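Local coordinates for multiple PDZ domain protein (Mus musculus, PDB 4XH7) that probably binds the C-terminal tails of partner proteins through its fourth PDZ domain, as a multi-PDZ scaffold in signalling complexes, at residues 16-21 with 81-86. Residues are numbered along the deposited sequence; the frame is centred on the assembly and turned at random.
Sequences TKWQRI and GINLLG
Trp18 turns its CG anti to its own carbonyl carbon (chi1 -79°), which carries the indole from helix 5-22 to Asn83 and Leu85, whose side chains both leave with CG anti to the backbone N. The six-membered ring arrives edge first: CH2 of Trp18 lies 3.4 Å from OD1 of Asn83, with indole and amide planes only 6° apart. A carbonyl oxygen suits this rim, since aromatic C-H groups carry slight positive charge. Beside it, CZ3 of Trp18 meets CD2 of Leu85 at 4.0 Å, a methyl against a ring carbon, while Ile21 CD1 covers part of one indole face. The amide is fixed from its other end: Asn83 ND2 donates to Leu85 O at 2.9 Å, nearly straight at 162°, and also to Glu87. An alanine in place of Asn83 would probably leave Leu85 O without this donor and open a gap at the indole edge. A water accepts from Lys17 NZ and donates weakly to Gly81 O. Glu78 in strand 75-79 takes both Trp18 NE1 and the Lys17 ammonium; with its N-H satisfied there and its C-H rim against oxygen and methyl, the indole is held by polar and apolar parts alike.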
loop_
_atom_site.group_PDB
_atom_site.type_symbol
_atom_site.label_atom_id
_atom_site.label_comp_id
_atom_site.label_asym_id
_atom_site.label_seq_id
_atom_site.Cartn_x
_atom_site.Cartn_y
_atom_site.Cartn_z
ATOM N N THR A 16 9.711 -9.667 -2.468
ATOM C CA THR A 16 11.051 -9.995 -2.075
ATOM C C THR A 16 11.846 -8.743 -1.736
ATOM O O THR A 16 12.577 -8.730 -0.756
ATOM C CB THR A 16 11.759 -10.800 -3.195
ATOM O OG1 THR A 16 11.201 -12.117 -3.236
ATOM C CG2 THR A 16 13.201 -10.927 -2.916
ATOM N N LYS A 17 11.675 -7.696 -2.541
ATOM C CA LYS A 17 12.323 -6.419 -2.300
ATOM C C LYS A 17 12.016 -5.897 -0.907
ATOM O O LYS A 17 12.904 -5.477 -0.160
ATOM C CB LYS A 17 11.865 -5.397 -3.352
ATOM C CG LYS A 17 12.398 -3.967 -3.120
ATOM C CD LYS A 17 11.703 -2.995 -4.092
ATOM C CE LYS A 17 11.986 -1.546 -3.741
ATOM N NZ LYS A 17 11.309 -0.643 -4.709
ATOM N N TRP A 18 10.737 -5.908 -0.566
ATOM C CA TRP A 18 10.323 -5.302 0.687
ATOM C C TRP A 18 10.554 -6.232 1.861
ATOM O O TRP A 18 10.703 -5.754 2.998
ATOM C CB TRP A 18 8.850 -4.826 0.600
ATOM C CG TRP A 18 8.827 -3.549 -0.123
ATOM C CD1 TRP A 18 8.551 -3.353 -1.451
ATOM C CD2 TRP A 18 9.202 -2.278 0.406
ATOM N NE1 TRP A 18 8.693 -2.012 -1.770
ATOM C CE2 TRP A 18 9.088 -1.336 -0.646
ATOM C CE3 TRP A 18 9.582 -1.837 1.683
ATOM C CZ2 TRP A 18 9.335 0.034 -0.465
ATOM C CZ3 TRP A 18 9.850 -0.465 1.855
ATOM C CH2 TRP A 18 9.720 0.439 0.788
ATOM N N GLN A 19 10.596 -7.546 1.618
ATOM C CA GLN A 19 11.041 -8.437 2.694
ATOM C C GLN A 19 12.496 -8.148 3.070
ATOM O O GLN A 19 12.857 -8.125 4.260
ATOM C CB GLN A 19 10.852 -9.913 2.289
ATOM C CG GLN A 19 9.387 -10.332 2.305
ATOM C CD GLN A 19 9.132 -11.565 1.486
ATOM O OE1 GLN A 19 10.033 -12.069 0.808
ATOM N NE2 GLN A 19 7.907 -12.069 1.543
ATOM N N ARG A 20 13.353 -7.893 2.077
ATOM C CA ARG A 20 14.748 -7.609 2.341
ATOM C C ARG A 20 14.891 -6.240 3.037
ATOM O O ARG A 20 15.805 -6.022 3.807
ATOM C CB ARG A 20 15.549 -7.656 1.027
ATOM C CG ARG A 20 17.033 -7.400 1.171
ATOM N N ILE A 21 13.950 -5.318 2.805
ATOM C CA ILE A 21 14.000 -4.038 3.479
ATOM C C ILE A 21 13.476 -4.120 4.927
ATOM O O ILE A 21 14.117 -3.611 5.855
ATOM C CB ILE A 21 13.190 -2.976 2.671
ATOM C CG1 ILE A 21 13.934 -2.662 1.358
ATOM C CG2 ILE A 21 13.003 -1.700 3.511
ATOM C CD1 ILE A 21 13.050 -1.824 0.389
ATOM N N GLY A 81 5.578 1.842 -7.573
ATOM C CA GLY A 81 7.024 1.986 -7.589
ATOM C C GLY A 81 7.603 3.168 -6.840
ATOM O O GLY A 81 8.826 3.286 -6.740
ATOM N N ILE A 82 6.740 4.029 -6.304
ATOM C CA ILE A 82 7.162 5.224 -5.576
ATOM C C ILE A 82 7.226 4.943 -4.067
ATOM O O ILE A 82 6.245 4.489 -3.452
ATOM C CB ILE A 82 6.187 6.377 -5.824
ATOM C CG1 ILE A 82 6.056 6.662 -7.331
ATOM C CG2 ILE A 82 6.584 7.620 -5.027
ATOM C CD1 ILE A 82 4.818 7.452 -7.693
ATOM N N ASN A 83 8.367 5.212 -3.466
ATOM C CA ASN A 83 8.545 4.936 -2.045
ATOM C C ASN A 83 7.689 5.816 -1.150
ATOM O O ASN A 83 7.598 7.030 -1.375
ATOM C CB ASN A 83 10.011 5.149 -1.648
ATOM C CG ASN A 83 10.230 4.913 -0.176
ATOM O OD1 ASN A 83 10.139 3.781 0.266
ATOM N ND2 ASN A 83 10.460 5.982 0.607
ATOM N N LEU A 84 7.087 5.212 -0.120
ATOM C CA LEU A 84 6.390 5.984 0.883
ATOM C C LEU A 84 7.031 5.869 2.262
ATOM O O LEU A 84 6.836 6.746 3.111
ATOM C CB LEU A 84 4.912 5.542 0.964
ATOM C CG LEU A 84 4.099 5.666 -0.319
ATOM C CD1 LEU A 84 2.728 4.981 -0.120
ATOM C CD2 LEU A 84 3.936 7.116 -0.683
ATOM N N LEU A 85 7.758 4.775 2.531
ATOM C CA LEU A 85 8.338 4.587 3.854
ATOM C C LEU A 85 9.327 5.684 4.223
ATOM O O LEU A 85 10.254 5.977 3.483
ATOM C CB LEU A 85 9.024 3.215 3.938
ATOM C CG LEU A 85 9.707 2.927 5.281
ATOM C CD1 LEU A 85 8.663 2.917 6.417
ATOM C CD2 LEU A 85 10.408 1.595 5.193
ATOM N N GLY A 86 9.096 6.326 5.361
ATOM C CA GLY A 86 10.036 7.316 5.854
ATOM C C GLY A 86 9.891 8.689 5.222
ATOM O O GLY A 86 10.678 9.588 5.553
HETATM O O HOH W 1 10.183 2.249 -3.783
#